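Putative prolyl-tRNA synthetase (Leishmania major, PDB 5XIL) probably joins L-proline to tRNA(Pro) at the expense of ATP, this chain carrying the class II catalytic core, the anticodon-binding domain and the C-terminal zinc-binding domain. Local coordinates at residues 11-16 against 219-224; 24-29 against 282-287; 185-188 against 193-196; 214-219 against 269-274; 425-430 against 472-477. All coordinates share one frame; numbering follows the deposited sequence.

Interaction 1. Residues 11-16 against 219-224. With MG (magnesium ion), chain F; ACT (acetate ion), chain D.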
# COMPACT_ATOMS: atom_id res chain seq x y z
N GLU A 11 6.03 -24.04 -28.18
CA GLU A 11 7.30 -24.37 -28.81
C GLU A 11 8.51 -23.97 -28.07
O GLU A 11 9.46 -24.74 -28.05
CB GLU A 11 7.37 -23.78 -30.20
CG GLU A 11 6.28 -24.31 -31.09
CD GLU A 11 6.29 -25.82 -31.21
OE1 GLU A 11 7.38 -26.40 -31.33
OE2 GLU A 11 5.20 -26.41 -31.21
N ASN A 12 8.52 -22.79 -27.45
CA ASN A 12 9.62 -22.37 -26.65
C ASN A 12 9.12 -21.41 -25.56
O ASN A 12 9.15 -20.22 -25.71
CB ASN A 12 10.66 -21.65 -27.45
CG ASN A 12 11.89 -21.39 -26.64
OD1 ASN A 12 11.86 -21.34 -25.40
ND2 ASN A 12 13.00 -21.18 -27.33
N PHE A 13 8.67 -21.97 -24.46
CA PHE A 13 7.96 -21.18 -23.45
C PHE A 13 8.80 -20.14 -22.79
O PHE A 13 8.36 -19.04 -22.58
CB PHE A 13 7.37 -22.14 -22.44
CG PHE A 13 6.40 -21.51 -21.48
CD1 PHE A 13 5.27 -20.89 -21.94
CD2 PHE A 13 6.62 -21.57 -20.11
CE1 PHE A 13 4.34 -20.34 -21.11
CE2 PHE A 13 5.72 -21.00 -19.27
CZ PHE A 13 4.57 -20.40 -19.75
N SER A 14 10.05 -20.46 -22.46
CA SER A 14 10.93 -19.45 -21.89
C SER A 14 11.15 -18.22 -22.75
O SER A 14 11.21 -17.11 -22.23
CB SER A 14 12.30 -20.01 -21.60
OG SER A 14 12.11 -21.00 -20.67
N ALA A 15 11.36 -18.40 -24.04
CA ALA A 15 11.55 -17.29 -24.94
C ALA A 15 10.24 -16.51 -25.16
O ALA A 15 10.24 -15.31 -25.29
CB ALA A 15 12.08 -17.77 -26.28
N TRP A 16 9.13 -17.23 -25.23
CA TRP A 16 7.84 -16.59 -25.30
C TRP A 16 7.65 -15.65 -24.09
O TRP A 16 7.28 -14.49 -24.26
CB TRP A 16 6.77 -17.65 -25.29
CG TRP A 16 5.42 -17.07 -25.15
CD1 TRP A 16 4.62 -16.62 -26.16
CD2 TRP A 16 4.66 -16.92 -23.94
NE1 TRP A 16 3.44 -16.17 -25.68
CE2 TRP A 16 3.43 -16.29 -24.32
CE3 TRP A 16 4.89 -17.22 -22.62
CZ2 TRP A 16 2.42 -15.97 -23.38
CZ3 TRP A 16 3.91 -16.90 -21.69
CH2 TRP A 16 2.69 -16.25 -22.08
N GLU A 219 0.18 -24.82 -18.02
CA GLU A 219 -0.16 -25.73 -19.09
C GLU A 219 0.92 -25.88 -20.14
O GLU A 219 1.09 -26.95 -20.69
CB GLU A 219 -1.48 -25.28 -19.77
CG GLU A 219 -2.14 -26.44 -20.56
CD GLU A 219 -1.90 -26.39 -22.04
OE1 GLU A 219 -1.89 -25.24 -22.54
OE2 GLU A 219 -1.84 -27.50 -22.70
N ALA A 220 1.59 -24.78 -20.48
CA ALA A 220 2.49 -24.80 -21.64
C ALA A 220 3.61 -25.76 -21.42
O ALA A 220 4.14 -26.31 -22.36
CB ALA A 220 3.06 -23.44 -21.90
N VAL A 221 4.00 -25.95 -20.17
CA VAL A 221 5.13 -26.84 -19.82
C VAL A 221 4.70 -28.04 -18.96
O VAL A 221 5.53 -28.88 -18.68
CB VAL A 221 6.32 -26.12 -19.18
CG1 VAL A 221 7.07 -25.23 -20.20
CG2 VAL A 221 6.00 -25.32 -17.90
N GLY A 222 3.44 -28.12 -18.60
CA GLY A 222 2.90 -29.20 -17.85
C GLY A 222 3.46 -29.28 -16.45
O GLY A 222 3.73 -30.38 -15.95
N ARG A 223 3.60 -28.14 -15.80
CA ARG A 223 4.19 -28.10 -14.44
C ARG A 223 3.31 -27.42 -13.47
O ARG A 223 2.53 -26.49 -13.79
CB ARG A 223 5.54 -27.44 -14.46
CG ARG A 223 6.58 -28.09 -15.36
CD ARG A 223 7.96 -27.47 -15.26
NE ARG A 223 8.85 -28.39 -15.96
CZ ARG A 223 9.62 -29.33 -15.38
NH1 ARG A 223 9.80 -29.38 -14.05
NH2 ARG A 223 10.28 -30.17 -16.18
N GLY A 224 3.37 -27.91 -12.23
CA GLY A 224 2.70 -27.26 -11.09
C GLY A 224 3.55 -26.07 -10.59
O GLY A 224 4.77 -26.02 -10.80
MG MG F . -1.76 -29.72 -22.59
C ACT D . 9.80 -20.07 -17.97
O ACT D . 10.92 -19.61 -18.16
OXT ACT D . 9.54 -21.22 -17.51
CH3 ACT D . 8.69 -19.14 -18.36
O HOH W 1 -0.40 -29.25 -20.91
O HOH W 2 -1.56 -31.91 -22.60
O HOH W 3 -3.02 -30.13 -24.11
O HOH W 4 -0.23 -29.41 -23.68
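Phe13 and Ala220 meet through a CH-pi contact, a worked example of a methyl group seated on an aromatic face. Ala220 CB sits 3.7 Å from the centroid of the Phe13 ring and 27° off its normal, displaced toward the rim so that Phe13 CD1 lies 3.4 Å from Ala220 CB. With CG anti to the backbone N (chi1 -169°), Phe13 carries its ring out from the first turn of helix 13-23 against the loop. Purely apolar packing adds Val221, whose CG1 approaches Phe13 CD2 obliquely at 3.7 Å, the two side chains crossing at about a right angle. The loop they meet is the turn between strands 210-218 and 223-234; at its far end Gly222 and Arg223 both face Ile218, a G1 beta bulge, and Gly222 takes the positive phi.

Polar interactions flank this packing. Asn12 is the N-cap of the helix, its OD1 accepting from Ala15 N at 3.3 Å, with the donor well above the carbonyl plane. Ser14 OG donates to the acetate O at 3.1 Å, and Tyr512 OH also binds this ion. On the loop side Glu219 OE2 coordinates magnesium at 2.2 Å, in a shell completed by four waters and His413 NE2.

Interaction 2. Residues 24-29 against 282-287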
# COMPACT_ATOMS: atom_id res chain seq x y z
N ALA A 24 5.41 -6.13 -23.58
CA ALA A 24 4.23 -5.60 -22.89
C ALA A 24 4.61 -4.54 -21.86
O ALA A 24 3.75 -4.00 -21.17
CB ALA A 24 3.43 -6.71 -22.23
N GLU A 25 5.89 -4.19 -21.80
CA GLU A 25 6.38 -3.17 -20.87
C GLU A 25 6.17 -3.49 -19.42
O GLU A 25 5.88 -2.59 -18.67
CB GLU A 25 5.81 -1.79 -21.21
CG GLU A 25 6.18 -1.45 -22.63
CD GLU A 25 5.59 -0.13 -23.10
OE1 GLU A 25 4.42 0.23 -22.79
OE2 GLU A 25 6.32 0.50 -23.83
N MET A 26 6.30 -4.76 -19.04
CA MET A 26 6.14 -5.18 -17.71
C MET A 26 7.40 -5.08 -16.89
O MET A 26 7.33 -4.75 -15.72
CB MET A 26 5.58 -6.60 -17.62
CG MET A 26 4.16 -6.62 -18.17
SD MET A 26 3.36 -8.24 -18.25
CE MET A 26 2.60 -8.39 -16.66
N ILE A 27 8.53 -5.37 -17.50
CA ILE A 27 9.80 -5.31 -16.82
C ILE A 27 10.83 -4.71 -17.73
O ILE A 27 10.71 -4.80 -18.95
CB ILE A 27 10.35 -6.66 -16.35
CG1 ILE A 27 10.68 -7.57 -17.52
CG2 ILE A 27 9.45 -7.41 -15.40
CD1 ILE A 27 11.97 -8.31 -17.22
N GLU A 28 11.83 -4.11 -17.10
CA GLU A 28 13.02 -3.57 -17.74
C GLU A 28 14.19 -4.23 -17.02
O GLU A 28 14.28 -4.23 -15.76
CB GLU A 28 13.03 -2.06 -17.50
CG GLU A 28 14.14 -1.28 -18.16
CD GLU A 28 14.03 -1.30 -19.66
OE1 GLU A 28 14.84 -2.01 -20.24
OE2 GLU A 28 13.11 -0.65 -20.23
N TYR A 29 15.08 -4.82 -17.82
CA TYR A 29 16.20 -5.61 -17.30
C TYR A 29 17.26 -4.75 -16.71
O TYR A 29 17.41 -3.58 -17.08
CB TYR A 29 16.77 -6.49 -18.38
CG TYR A 29 16.18 -7.83 -18.33
CD1 TYR A 29 16.52 -8.71 -17.30
CD2 TYR A 29 15.23 -8.25 -19.28
CE1 TYR A 29 15.97 -9.99 -17.23
CE2 TYR A 29 14.67 -9.52 -19.22
CZ TYR A 29 15.05 -10.40 -18.18
OH TYR A 29 14.49 -11.66 -18.07
N MET A 282 0.48 -10.88 -24.06
CA MET A 282 -0.25 -10.91 -22.77
C MET A 282 -1.78 -10.77 -22.97
O MET A 282 -2.25 -10.25 -23.98
CB MET A 282 0.33 -9.82 -21.89
CG MET A 282 -0.22 -9.77 -20.46
SD MET A 282 -0.15 -11.40 -19.70
CE MET A 282 -1.11 -11.28 -18.16
N VAL A 283 -2.55 -11.32 -22.06
CA VAL A 283 -3.96 -11.14 -21.97
C VAL A 283 -4.19 -10.74 -20.49
O VAL A 283 -4.04 -11.60 -19.60
CB VAL A 283 -4.75 -12.42 -22.31
CG1 VAL A 283 -6.25 -12.24 -22.15
CG2 VAL A 283 -4.44 -12.91 -23.76
N MET A 284 -4.49 -9.48 -20.21
CA MET A 284 -4.57 -8.99 -18.84
C MET A 284 -5.96 -9.27 -18.27
O MET A 284 -6.96 -8.81 -18.83
CB MET A 284 -4.18 -7.50 -18.81
CG MET A 284 -3.86 -6.81 -17.48
SD MET A 284 -2.56 -7.65 -16.55
CE MET A 284 -1.04 -6.97 -17.18
N PRO A 285 -6.03 -9.96 -17.12
CA PRO A 285 -7.31 -10.03 -16.46
C PRO A 285 -7.82 -8.59 -16.17
O PRO A 285 -7.09 -7.72 -15.67
CB PRO A 285 -6.97 -10.78 -15.14
CG PRO A 285 -5.76 -11.53 -15.47
CD PRO A 285 -4.97 -10.58 -16.29
N PRO A 286 -9.10 -8.33 -16.46
CA PRO A 286 -9.58 -6.94 -16.43
C PRO A 286 -9.57 -6.25 -15.08
O PRO A 286 -9.36 -5.04 -15.02
CB PRO A 286 -11.02 -7.04 -16.97
CG PRO A 286 -11.42 -8.43 -16.80
CD PRO A 286 -10.14 -9.28 -16.88
N ARG A 287 -9.71 -7.01 -13.99
CA ARG A 287 -9.70 -6.41 -12.70
C ARG A 287 -8.34 -5.94 -12.29
O ARG A 287 -8.22 -5.13 -11.29
CB ARG A 287 -10.37 -7.30 -11.63
CG ARG A 287 -11.84 -7.63 -11.96
CD ARG A 287 -12.33 -8.78 -11.11
NE ARG A 287 -13.73 -9.14 -11.40
CZ ARG A 287 -14.37 -10.13 -10.85
NH1 ARG A 287 -13.74 -10.88 -9.96
NH2 ARG A 287 -15.65 -10.37 -11.18
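Met26 reaches across to Met282 and Met284, and its side chain shows how a flexible thioether can serve two partners along its length. CB points toward the 282-287 loop, and CG stands anti to the carbonyl carbon (chi1 -66°), bringing SD to 4.5 Å from Met282 CG, a loose approach. A bend at chi3 (89°) then turns CE to the methyl of Met284, where Met26 CE and Met284 CE touch tip to tip at 3.9 Å. Met284 is deposited in two conformers, and this last contact belongs to the one described, which makes it the less certain of the two.

The segment bearing Met26 follows a Schellman motif: Glu25, with positive phi, ends helix 13-23 and lets the chain turn into the short strand 27-28. The contact joins this helix end to the loop between helix 267-276 and strand 293-297, which leads from the class II core toward the anticodon-binding domain. Ala24 CB lies 4.4 Å from Met282 CB, an apolar contact as loose as that of the sulfur. Around the methionines, helix 267-276 supplies Ile273 and Met272, while Trp41 of helix 40-60 packs on both Met26 and Met284. Farther along, Glu28 forms a salt bridge with Lys121 of the second subunit.

Interaction 3. Residues 185-188 against 193-196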
# COMPACT_ATOMS: atom_id res chain seq x y z
N VAL A 185 -7.49 -14.03 -4.16
CA VAL A 185 -6.52 -13.32 -5.02
C VAL A 185 -6.41 -13.90 -6.42
O VAL A 185 -6.66 -13.19 -7.42
CB VAL A 185 -5.12 -13.14 -4.39
CG1 VAL A 185 -4.13 -12.53 -5.38
CG2 VAL A 185 -5.23 -12.25 -3.16
N TYR A 186 -6.08 -15.17 -6.51
CA TYR A 186 -5.89 -15.81 -7.78
C TYR A 186 -7.20 -15.85 -8.58
O TYR A 186 -7.24 -15.42 -9.73
CB TYR A 186 -5.41 -17.25 -7.59
CG TYR A 186 -3.90 -17.29 -7.39
CD1 TYR A 186 -3.06 -17.10 -8.48
CD2 TYR A 186 -3.31 -17.47 -6.15
CE1 TYR A 186 -1.70 -17.11 -8.37
CE2 TYR A 186 -1.92 -17.48 -6.00
CZ TYR A 186 -1.11 -17.38 -7.12
OH TYR A 186 0.28 -17.30 -7.10
N GLU A 187 -8.26 -16.26 -7.92
CA GLU A 187 -9.53 -16.48 -8.62
C GLU A 187 -10.27 -15.17 -9.02
O GLU A 187 -10.69 -15.01 -10.20
CB GLU A 187 -10.46 -17.39 -7.80
CG GLU A 187 -10.03 -18.82 -7.65
CD GLU A 187 -10.82 -19.61 -6.60
OE1 GLU A 187 -11.41 -19.02 -5.73
OE2 GLU A 187 -10.77 -20.86 -6.59
N GLN A 188 -10.41 -14.29 -8.04
CA GLN A 188 -11.26 -13.11 -8.16
C GLN A 188 -10.51 -11.98 -8.77
O GLN A 188 -11.11 -11.22 -9.54
CB GLN A 188 -11.84 -12.71 -6.82
CG GLN A 188 -12.71 -13.79 -6.29
CD GLN A 188 -13.30 -13.44 -4.97
OE1 GLN A 188 -13.43 -12.26 -4.59
NE2 GLN A 188 -13.64 -14.46 -4.23
N PRO A 193 -7.30 -20.32 -11.75
CA PRO A 193 -7.84 -21.30 -10.88
C PRO A 193 -6.74 -21.94 -10.02
O PRO A 193 -5.59 -22.01 -10.44
CB PRO A 193 -8.43 -22.32 -11.83
CG PRO A 193 -7.51 -22.29 -13.01
CD PRO A 193 -7.16 -20.81 -13.13
N VAL A 194 -7.15 -22.47 -8.89
CA VAL A 194 -6.21 -23.02 -7.96
C VAL A 194 -6.73 -24.34 -7.43
O VAL A 194 -7.98 -24.56 -7.42
CB VAL A 194 -5.91 -22.06 -6.77
CG1 VAL A 194 -5.39 -20.76 -7.25
CG2 VAL A 194 -7.11 -21.86 -5.87
N VAL A 195 -5.83 -25.14 -6.88
CA VAL A 195 -6.18 -26.29 -6.02
C VAL A 195 -5.84 -26.02 -4.56
O VAL A 195 -4.68 -25.92 -4.22
CB VAL A 195 -5.49 -27.62 -6.51
CG1 VAL A 195 -5.81 -28.78 -5.57
CG2 VAL A 195 -6.04 -27.95 -7.89
N ARG A 196 -6.84 -25.83 -3.71
CA ARG A 196 -6.59 -25.67 -2.26
C ARG A 196 -6.28 -27.02 -1.71
O ARG A 196 -7.03 -27.98 -1.94
CB ARG A 196 -7.87 -25.16 -1.59
CG ARG A 196 -8.34 -23.78 -2.03
CD ARG A 196 -9.85 -23.68 -1.78
NE ARG A 196 -10.42 -22.35 -2.03
CZ ARG A 196 -10.74 -21.85 -3.19
NH1 ARG A 196 -10.50 -22.52 -4.28
NH2 ARG A 196 -11.37 -20.67 -3.23
O HOH W 5 -10.16 -22.32 -8.75
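Glu187 OE2 is gripped from two sources, a charged nitrogen and a water, and illustrates how one carboxylate can tie a helix to the strand that follows it. Arg196 NH1 donates to Glu187 OE2 at 2.9 Å, while water 5 donates to the same oxygen at 2.7 Å and accepts from Val194 N at 3.0 Å. The other carboxylate oxygen is engaged as well: Arg196 NH2 reaches Glu187 OE1 at 3.0 Å. The salt bridge is therefore end-on and two-pronged, each oxygen met on its syn side, with N-H...O angles of 157° at NH1 and 155° at NH2. It is not flat, however, since the carboxylate and guanidinium planes stand 47° apart. Fixing both ends of each group restrains its rotation, and Arg196 NE is held separately by a salt bridge to Glu180, about two turns back along the helix.

Within the class II core this is the return from helix 168-189, which has a wider pi-type turn at 185-188, into strand 195-198. Beside the charged pair the contact becomes apolar. Val194 CG1, beside its backbone N, presses on Tyr186 CB at 3.5 Å, the two side chains crossing at about a right angle. The Tyr186 ring continues past Val194, and its OH is hydrogen-bonded to Gly227 O. Pro193 packs on Tyr403, Ala406 and Met410 of helix 387-412.

Interaction 4. Residues 214-219 against 269-274. With MG (magnesium ion), chain F.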
# COMPACT_ATOMS: atom_id res chain seq x y z
N VAL A 214 -2.22 -23.16 -2.21
CA VAL A 214 -3.02 -23.03 -3.38
C VAL A 214 -2.09 -23.34 -4.55
O VAL A 214 -1.09 -22.67 -4.74
CB VAL A 214 -3.73 -21.66 -3.54
CG1 VAL A 214 -4.90 -21.59 -2.59
CG2 VAL A 214 -2.80 -20.53 -3.25
N GLU A 215 -2.35 -24.43 -5.23
CA GLU A 215 -1.44 -24.91 -6.26
C GLU A 215 -2.04 -24.52 -7.62
O GLU A 215 -3.28 -24.65 -7.81
CB GLU A 215 -1.32 -26.39 -6.14
CG GLU A 215 -0.66 -26.80 -4.82
CD GLU A 215 0.81 -26.50 -4.82
OE1 GLU A 215 1.47 -26.53 -5.91
OE2 GLU A 215 1.32 -26.17 -3.76
N THR A 216 -1.18 -24.05 -8.52
CA THR A 216 -1.58 -23.59 -9.83
C THR A 216 -0.94 -24.48 -10.90
O THR A 216 0.02 -25.26 -10.60
CB THR A 216 -1.19 -22.12 -10.05
OG1 THR A 216 0.22 -22.02 -10.13
CG2 THR A 216 -1.66 -21.23 -8.88
N PHE A 217 -1.41 -24.37 -12.15
CA PHE A 217 -0.96 -25.24 -13.22
C PHE A 217 -0.52 -24.43 -14.40
O PHE A 217 -1.28 -23.52 -14.87
CB PHE A 217 -2.07 -26.21 -13.60
CG PHE A 217 -1.79 -26.98 -14.85
CD1 PHE A 217 -0.78 -27.90 -14.87
CD2 PHE A 217 -2.51 -26.78 -16.03
CE1 PHE A 217 -0.51 -28.64 -16.01
CE2 PHE A 217 -2.27 -27.53 -17.15
CZ PHE A 217 -1.24 -28.46 -17.12
N ILE A 218 0.68 -24.73 -14.86
CA ILE A 218 1.29 -24.09 -16.04
C ILE A 218 1.22 -25.02 -17.23
O ILE A 218 2.12 -25.89 -17.48
CB ILE A 218 2.70 -23.61 -15.76
CG1 ILE A 218 2.84 -22.90 -14.45
CG2 ILE A 218 3.26 -22.73 -16.90
CD1 ILE A 218 2.04 -21.67 -14.27
N GLU A 219 0.18 -24.82 -18.02
CA GLU A 219 -0.16 -25.73 -19.09
C GLU A 219 0.92 -25.88 -20.14
O GLU A 219 1.09 -26.95 -20.69
CB GLU A 219 -1.48 -25.28 -19.77
CG GLU A 219 -2.14 -26.44 -20.56
CD GLU A 219 -1.90 -26.39 -22.04
OE1 GLU A 219 -1.89 -25.24 -22.54
OE2 GLU A 219 -1.84 -27.50 -22.70
N ILE A 269 2.11 -12.57 -10.21
CA ILE A 269 2.11 -11.90 -11.49
C ILE A 269 2.64 -12.87 -12.58
O ILE A 269 2.11 -12.94 -13.67
CB ILE A 269 2.97 -10.60 -11.47
CG1 ILE A 269 2.40 -9.60 -10.42
CG2 ILE A 269 3.12 -10.02 -12.87
CD1 ILE A 269 3.26 -8.41 -10.23
N GLY A 270 3.73 -13.56 -12.27
CA GLY A 270 4.28 -14.54 -13.22
C GLY A 270 3.27 -15.66 -13.53
O GLY A 270 3.12 -16.06 -14.68
N VAL A 271 2.58 -16.17 -12.53
CA VAL A 271 1.56 -17.19 -12.73
C VAL A 271 0.47 -16.68 -13.69
O VAL A 271 0.10 -17.34 -14.65
CB VAL A 271 0.93 -17.65 -11.40
CG1 VAL A 271 -0.26 -18.58 -11.61
CG2 VAL A 271 1.96 -18.41 -10.53
N MET A 272 0.03 -15.49 -13.42
CA MET A 272 -1.00 -14.81 -14.24
C MET A 272 -0.61 -14.72 -15.71
O MET A 272 -1.41 -15.08 -16.57
CB MET A 272 -1.31 -13.45 -13.61
CG MET A 272 -2.36 -12.66 -14.40
SD MET A 272 -2.36 -10.92 -13.91
CE MET A 272 -0.88 -10.28 -14.52
N ILE A 273 0.60 -14.30 -15.97
CA ILE A 273 1.16 -14.24 -17.33
C ILE A 273 1.21 -15.58 -17.99
O ILE A 273 0.72 -15.77 -19.11
CB ILE A 273 2.55 -13.62 -17.30
CG1 ILE A 273 2.50 -12.14 -16.89
CG2 ILE A 273 3.23 -13.74 -18.68
CD1 ILE A 273 3.83 -11.65 -16.39
N MET A 274 1.70 -16.56 -17.25
CA MET A 274 1.88 -17.90 -17.78
C MET A 274 0.54 -18.57 -18.05
O MET A 274 0.41 -19.41 -19.00
CB MET A 274 2.67 -18.73 -16.77
CG MET A 274 4.10 -18.33 -16.70
SD MET A 274 5.13 -19.43 -15.80
CE MET A 274 6.57 -18.38 -16.02
MG MG F . -1.76 -29.72 -22.59
O HOH W 1 -0.40 -29.25 -20.91
O HOH W 2 -1.56 -31.91 -22.60
O HOH W 3 -3.02 -30.13 -24.11
O HOH W 4 -0.23 -29.41 -23.68
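This is a buried, apolar helix-on-strand contact inside the class II catalytic core: the end of strand 210-218 packs against helix 267-276. Thr216 and Ile218, two apart on the strand, meet Val271 and Met274, three apart on the helix, and the backbones come nearest at Ile218 and Met274, whose CA atoms are 6.5 Å apart.

Thr216 and Val271 reach toward each other tip to tip, with Val271 CG1 3.8 Å from Thr216 OG1. That hydroxyl, placed between backbone N and carbonyl carbon (chi1 69°), is not left without a polar partner in the buried setting, since it is hydrogen-bonded to Cys225 O on the adjoining strand. Ile218 touches Met274 with two branches: its CD1 lies 3.9 Å from Met274 CB, and its CG2, anti to the backbone N, comes to 3.9 Å from Met274 SD. Their side chains cross obliquely, and the extended methionine chain runs on past the isoleucine.

Phe217, between the two contacting residues, points away from the helix and brings its ring to that of His413, which binds the magnesium ion together with Glu219, the residue after the strand. Phe13 and Tyr17 of helix 13-23 pack on Met274, Tyr186 of helix 168-189 packs on Val271, and Cys225 of strand 223-234 lies against both elements, touching Ile218 and Val271.

Interaction 5. Residues 425-430 against 472-477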
# COMPACT_ATOMS: atom_id res chain seq x y z
N PRO A 425 4.18 -41.57 -18.58
CA PRO A 425 3.55 -41.10 -19.85
C PRO A 425 2.54 -39.96 -19.70
O PRO A 425 2.53 -39.07 -20.56
CB PRO A 425 2.86 -42.32 -20.35
CG PRO A 425 3.76 -43.42 -19.84
CD PRO A 425 4.14 -43.03 -18.46
N THR A 426 1.80 -39.95 -18.61
CA THR A 426 0.96 -38.84 -18.24
C THR A 426 1.72 -37.57 -17.99
O THR A 426 1.37 -36.50 -18.51
CB THR A 426 0.02 -39.24 -17.11
OG1 THR A 426 -0.70 -40.39 -17.51
CG2 THR A 426 -0.97 -38.12 -16.79
N LEU A 427 2.79 -37.65 -17.20
CA LEU A 427 3.63 -36.52 -17.07
C LEU A 427 4.10 -36.03 -18.44
O LEU A 427 4.11 -34.82 -18.66
CB LEU A 427 4.89 -36.84 -16.25
CG LEU A 427 4.63 -37.28 -14.83
CD1 LEU A 427 6.04 -37.60 -14.30
CD2 LEU A 427 3.90 -36.20 -13.99
N ASN A 428 4.52 -36.94 -19.30
CA ASN A 428 5.02 -36.57 -20.57
C ASN A 428 3.97 -35.98 -21.49
O ASN A 428 4.33 -35.34 -22.47
CB ASN A 428 5.72 -37.71 -21.26
CG ASN A 428 7.04 -38.04 -20.60
OD1 ASN A 428 7.66 -37.22 -19.95
ND2 ASN A 428 7.51 -39.26 -20.85
N ARG A 429 2.71 -36.04 -21.07
CA ARG A 429 1.63 -35.43 -21.83
C ARG A 429 1.37 -34.02 -21.26
O ARG A 429 0.36 -33.40 -21.57
CB ARG A 429 0.36 -36.28 -21.73
CG ARG A 429 0.21 -37.28 -22.87
CD ARG A 429 -1.20 -37.85 -22.91
NE ARG A 429 -1.41 -38.85 -21.86
CZ ARG A 429 -0.92 -40.08 -21.89
NH1 ARG A 429 -0.17 -40.47 -22.92
NH2 ARG A 429 -1.16 -40.92 -20.90
N LYS A 430 2.29 -33.54 -20.42
CA LYS A 430 2.18 -32.26 -19.82
C LYS A 430 0.91 -32.11 -18.94
O LYS A 430 0.23 -31.05 -18.97
CB LYS A 430 2.25 -31.16 -20.87
CG LYS A 430 3.61 -31.17 -21.57
CD LYS A 430 3.66 -30.00 -22.55
CE LYS A 430 4.86 -30.12 -23.47
NZ LYS A 430 4.70 -31.35 -24.34
N MET A 472 12.68 -33.57 -13.86
CA MET A 472 11.73 -34.49 -14.46
C MET A 472 11.02 -35.38 -13.49
O MET A 472 9.96 -35.96 -13.86
CB MET A 472 12.37 -35.34 -15.58
CG MET A 472 12.94 -34.49 -16.71
SD MET A 472 11.70 -33.46 -17.53
CE MET A 472 12.73 -32.16 -18.22
N GLY A 473 11.50 -35.47 -12.23
CA GLY A 473 10.77 -36.28 -11.27
C GLY A 473 9.49 -35.56 -10.86
O GLY A 473 9.52 -34.35 -10.80
N ALA A 474 8.41 -36.28 -10.54
CA ALA A 474 7.20 -35.67 -10.03
C ALA A 474 7.22 -35.61 -8.50
O ALA A 474 7.42 -36.64 -7.83
CB ALA A 474 6.02 -36.50 -10.44
N LYS A 475 6.92 -34.45 -7.94
CA LYS A 475 6.76 -34.36 -6.51
C LYS A 475 5.30 -34.32 -6.17
O LYS A 475 4.45 -34.21 -7.12
CB LYS A 475 7.47 -33.11 -5.98
CG LYS A 475 6.95 -31.79 -6.50
CD LYS A 475 7.91 -30.79 -5.87
CE LYS A 475 7.32 -29.47 -5.58
NZ LYS A 475 8.31 -28.81 -4.66
N THR A 476 4.96 -34.32 -4.88
CA THR A 476 3.60 -34.03 -4.51
C THR A 476 3.48 -32.48 -4.51
O THR A 476 4.41 -31.73 -4.16
CB THR A 476 3.14 -34.57 -3.19
OG1 THR A 476 3.98 -34.09 -2.17
CG2 THR A 476 3.12 -36.12 -3.18
N LEU A 477 2.35 -32.07 -5.00
CA LEU A 477 1.92 -30.67 -5.02
C LEU A 477 1.02 -30.38 -3.79
O LEU A 477 1.38 -29.53 -2.98
CB LEU A 477 1.28 -30.32 -6.36
CG LEU A 477 2.12 -30.64 -7.59
CD1 LEU A 477 1.27 -30.28 -8.81
CD2 LEU A 477 3.41 -29.86 -7.66
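Leu427 faces Ala474 because its CG stands anti to the carbonyl carbon (chi1 -61°) and its CD1 then runs nearly anti to CA (chi2 177°), a common leucine shape that presents both methyl groups forward. The setting is the C-terminal domain of prolyl-tRNA synthetase, where the short helix 423-428 lies against the segment that leads into strand 475-480. As a general matter a forked side chain can straddle a small one, and here the fork is nearly symmetric: Leu427 CD1 is 4.0 Å and Leu427 CD2 4.1 Å from Ala474 CB. The contact is small and made by van der Waals packing, joining two parts of the domain that are 42 residues apart.

After the leucine, two backbone bonds reach back three residues: Arg429 N bonds to Thr426 O at 2.9 Å and Lys430 N to Leu427 O at 2.8 Å. Lys430, with positive phi, then turns the chain toward strand 432-437, whose Ile433 also packs on Leu427. On the other segment, Ala474 N is hydrogen-bonded to Ser451 OG, which ties this part to helix 441-455, and Lys475 pairs by backbone hydrogen bonding with Gly509 of strand 504-509.

Arg510 bridges the two sides: its NH2 bonds to Asn428 OD1 and its NE to Met472 O, while the Leu427 side chain packs on Arg510. That same carbonyl oxygen, Met472 O, lies 4.3 Å from Leu427 CD1.

Overall arrangement
Interactions 1 and 4 share Glu219 and therefore the magnesium site, their centres 11 Å apart; Phe13 CZ touches Met274 CG at 3.7 Å, and a probable hydrogen bond from Ile218 N to Arg223 O (2.8 Å) joins their strands. Interaction 3 extends this part of the core through another, Val195 N to Glu215 O at 2.8 Å. Interaction 2 also packs on helix 267-276 of interaction 4, Met26 CE lying 3.5 Å from Ile273 CD1. The C-terminal domain enters with interaction 5, where Lys430 CB packs 3.7 Å from Gly222 CA; its Leu427 side chain is about 12 Å from the magnesium ion. Interactions 2 and 5 are farthest apart, with centres 29 Å from each other.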